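Local coordinates for adhesion G-protein coupled receptor G6 (Danio rerio, PDB 6V55) that is an adhesion G-protein coupled receptor involved in myelination, its calcium-binding extracellular region probably helping to control signalling through the membrane-spanning part, at residues C58-V63 / P475-N480. Sequence-based numbering, arbitrary orientation.
Sequences CIYDRV and PYKDRN. With CA (calcium ion), chain C; NAG (2-acetamido-2-deoxy-beta-D-glucopyranose), chain N; NAG (2-acetamido-2-deoxy-beta-D-glucopyranose), chain K.
Y60 and K477 approach with their CA atoms 9.2 Å apart, and I59 and N480 with theirs 9.5 Å apart, so side chains rather than backbone bonds join the loop leading into strand 62-66 to the loop between strands 468-472 and 480-488, and the start of the latter. K477 lies over one face of the Y60 ring: its CE stands 3.6 Å from the Y60 ring centroid and only 1° off the normal, a CH-pi contact nearly equidistant from all six ring carbons. The ammonium sits less centrally, with K477 NZ 4.2 Å from the same centroid and 21° off the normal, which still meets cation-pi geometry. Bends at chi3 (90°) and chi4 shift the ammonium from the ring centre toward the CG end, on the side of the calcium site of the CUB domain. There D61 chelates the ion through OD1 and OD2, at 2.5 and 2.7 Å, beside E53, D98 and the carbonyls of S100 and V101. K477 NZ forms salt bridges with D98 and E53, so a lysine more than 400 residues away is tied to the metal's acidic ligands, probably helping to offset their charge. On the flank, I59 CD1 touches N480 OD1 at 3.7 Å, while I59 CG2 meets O6 of the N-acetylglucosamine bonded to N480 ND2.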
loop_
_atom_site.group_PDB
_atom_site.type_symbol
_atom_site.label_atom_id
_atom_site.label_comp_id
_atom_site.label_asym_id
_atom_site.label_seq_id
_atom_site.Cartn_x
_atom_site.Cartn_y
_atom_site.Cartn_z
ATOM N N CYS A 58 12.242 3.388 3.981
ATOM C CA CYS A 58 11.164 2.408 3.792
ATOM C C CYS A 58 11.456 1.419 2.647
ATOM O O CYS A 58 10.553 0.998 1.916
ATOM C CB CYS A 58 9.816 3.139 3.632
ATOM S SG CYS A 58 9.073 3.732 5.259
ATOM N N ILE A 59 12.738 1.045 2.492
ATOM C CA ILE A 59 13.179 0.317 1.304
ATOM C C ILE A 59 12.960 -1.183 1.396
ATOM O O ILE A 59 13.313 -1.906 0.450
ATOM C CB ILE A 59 14.670 0.574 0.984
ATOM C CG1 ILE A 59 15.576 -0.052 2.038
ATOM C CG2 ILE A 59 14.975 2.061 0.876
ATOM C CD1 ILE A 59 16.957 -0.382 1.500
ATOM N N TYR A 60 12.369 -1.679 2.487
ATOM C CA TYR A 60 12.073 -3.107 2.611
ATOM C C TYR A 60 10.596 -3.347 2.309
ATOM O O TYR A 60 10.268 -3.787 1.203
ATOM C CB TYR A 60 12.442 -3.634 3.999
ATOM C CG TYR A 60 13.941 -3.719 4.282
ATOM C CD1 TYR A 60 14.870 -3.618 3.261
ATOM C CD2 TYR A 60 14.414 -3.904 5.582
ATOM C CE1 TYR A 60 16.229 -3.681 3.522
ATOM C CE2 TYR A 60 15.769 -3.970 5.850
ATOM C CZ TYR A 60 16.666 -3.864 4.818
ATOM O OH TYR A 60 18.018 -3.945 5.067
ATOM N N ASP A 61 9.693 -3.073 3.252
ATOM C CA ASP A 61 8.266 -3.063 2.965
ATOM C C ASP A 61 7.772 -1.639 3.082
ATOM O O ASP A 61 8.115 -0.949 4.041
ATOM C CB ASP A 61 7.457 -3.924 3.940
ATOM C CG ASP A 61 7.999 -5.334 4.083
ATOM O OD1 ASP A 61 8.786 -5.742 3.211
ATOM O OD2 ASP A 61 7.640 -6.027 5.068
ATOM N N ARG A 62 6.936 -1.193 2.146
ATOM C CA ARG A 62 6.409 0.167 2.220
ATOM C C ARG A 62 4.951 0.194 1.787
ATOM O O ARG A 62 4.503 -0.643 1.001
ATOM C CB ARG A 62 7.232 1.153 1.364
ATOM C CG ARG A 62 7.218 0.874 -0.118
ATOM C CD ARG A 62 7.818 2.037 -0.925
ATOM N NE ARG A 62 9.216 2.298 -0.589
ATOM C CZ ARG A 62 10.089 2.948 -1.364
ATOM N NH1 ARG A 62 9.732 3.431 -2.559
ATOM N NH2 ARG A 62 11.341 3.105 -0.934
ATOM N N VAL A 63 4.210 1.149 2.336
ATOM C CA VAL A 63 2.885 1.527 1.855
ATOM C C VAL A 63 3.020 2.923 1.273
ATOM O O VAL A 63 3.557 3.808 1.942
ATOM C CB VAL A 63 1.835 1.507 2.977
ATOM C CG1 VAL A 63 0.532 2.187 2.546
ATOM C CG2 VAL A 63 1.552 0.100 3.371
ATOM N N PRO A 475 19.792 -12.941 -0.324
ATOM C CA PRO A 475 18.728 -12.951 0.689
ATOM C C PRO A 475 19.120 -12.497 2.098
ATOM O O PRO A 475 18.302 -12.652 3.007
ATOM C CB PRO A 475 18.350 -14.417 0.749
ATOM C CG PRO A 475 19.690 -15.085 0.614
ATOM C CD PRO A 475 20.549 -14.203 -0.289
ATOM N N TYR A 476 20.320 -11.962 2.301
ATOM C CA TYR A 476 20.745 -11.707 3.669
ATOM C C TYR A 476 20.435 -10.294 4.142
ATOM O O TYR A 476 20.391 -10.071 5.361
ATOM C CB TYR A 476 22.232 -12.040 3.803
ATOM C CG TYR A 476 22.458 -13.504 3.513
ATOM C CD1 TYR A 476 21.743 -14.487 4.216
ATOM C CD2 TYR A 476 23.352 -13.919 2.534
ATOM C CE1 TYR A 476 21.925 -15.851 3.954
ATOM C CE2 TYR A 476 23.540 -15.273 2.274
ATOM C CZ TYR A 476 22.824 -16.230 2.985
ATOM O OH TYR A 476 23.022 -17.568 2.716
ATOM N N LYS A 477 20.228 -9.360 3.201
ATOM C CA LYS A 477 19.834 -7.955 3.430
ATOM C C LYS A 477 20.826 -7.160 4.281
ATOM O O LYS A 477 20.444 -6.135 4.858
ATOM C CB LYS A 477 18.441 -7.813 4.056
ATOM C CG LYS A 477 17.316 -8.591 3.432
ATOM C CD LYS A 477 16.099 -8.502 4.368
ATOM C CE LYS A 477 15.188 -7.331 4.072
ATOM N NZ LYS A 477 13.751 -7.685 4.264
ATOM N N ASP A 478 22.093 -7.600 4.358
ATOM C CA ASP A 478 23.082 -6.880 5.158
ATOM C C ASP A 478 23.453 -5.568 4.495
ATOM O O ASP A 478 23.649 -4.560 5.180
ATOM C CB ASP A 478 24.351 -7.711 5.373
ATOM C CG ASP A 478 24.070 -9.188 5.671
ATOM O OD1 ASP A 478 24.658 -10.042 4.963
ATOM O OD2 ASP A 478 23.306 -9.507 6.620
ATOM N N ARG A 479 23.567 -5.568 3.163
ATOM C CA ARG A 479 23.867 -4.384 2.360
ATOM C C ARG A 479 22.806 -4.229 1.267
ATOM O O ARG A 479 21.873 -5.034 1.159
ATOM C CB ARG A 479 25.292 -4.437 1.772
ATOM C CG ARG A 479 26.376 -4.974 2.715
ATOM C CD ARG A 479 27.785 -4.771 2.179
ATOM N NE ARG A 479 28.336 -3.445 2.477
ATOM C CZ ARG A 479 29.598 -3.087 2.230
ATOM N NH1 ARG A 479 30.445 -3.954 1.673
ATOM N NH2 ARG A 479 30.017 -1.863 2.532
ATOM N N ASN A 480 22.938 -3.161 0.472
ATOM C CA ASN A 480 21.982 -2.782 -0.561
ATOM C C ASN A 480 22.517 -3.020 -1.969
ATOM O O ASN A 480 23.728 -3.065 -2.213
ATOM C CB ASN A 480 21.628 -1.297 -0.502
ATOM C CG ASN A 480 21.163 -0.840 0.841
ATOM O OD1 ASN A 480 20.501 -1.573 1.571
ATOM N ND2 ASN A 480 21.504 0.419 1.168
HETATM CA CA CA C . 9.463 -7.913 4.276
HETATM C C1 NAG N . 21.212 1.188 2.361
HETATM C C2 NAG N . 22.495 1.738 3.016
HETATM C C3 NAG N . 22.148 2.674 4.192
HETATM C C4 NAG N . 21.133 3.750 3.802
HETATM C C5 NAG N . 19.911 3.156 3.091
HETATM C C6 NAG N . 19.009 4.224 2.506
HETATM C C7 NAG N . 24.318 0.112 2.698
HETATM C C8 NAG N . 25.121 -0.986 3.332
HETATM N N2 NAG N . 23.363 0.656 3.463
HETATM O O3 NAG N . 23.341 3.309 4.645
HETATM O O4 NAG N . 20.698 4.465 4.959
HETATM O O5 NAG N . 20.321 2.308 2.000
HETATM O O6 NAG N . 17.994 3.694 1.663
HETATM O O7 NAG N . 24.516 0.480 1.536
HETATM C C1 NAG K . 28.852 -0.477 -1.416
HETATM C C2 NAG K . 27.885 0.693 -1.689
HETATM C C3 NAG K . 28.650 2.032 -1.779
HETATM C C4 NAG K . 29.520 2.248 -0.541
HETATM C C5 NAG K . 30.457 1.047 -0.339
HETATM C C6 NAG K . 31.318 1.143 0.907
HETATM C C7 NAG K . 25.767 0.360 -2.870
HETATM C C8 NAG K . 25.102 0.074 -4.181
HETATM N N2 NAG K . 27.104 0.445 -2.893
HETATM O O3 NAG K . 27.728 3.114 -1.897
HETATM O O4 NAG K . 30.256 3.466 -0.638
HETATM O O5 NAG K . 29.685 -0.169 -0.238
HETATM O O6 NAG K . 30.677 0.647 2.076
HETATM O O7 NAG K . 25.119 0.522 -1.833
HETATM O O HOH W 1 7.969 -9.563 3.013
#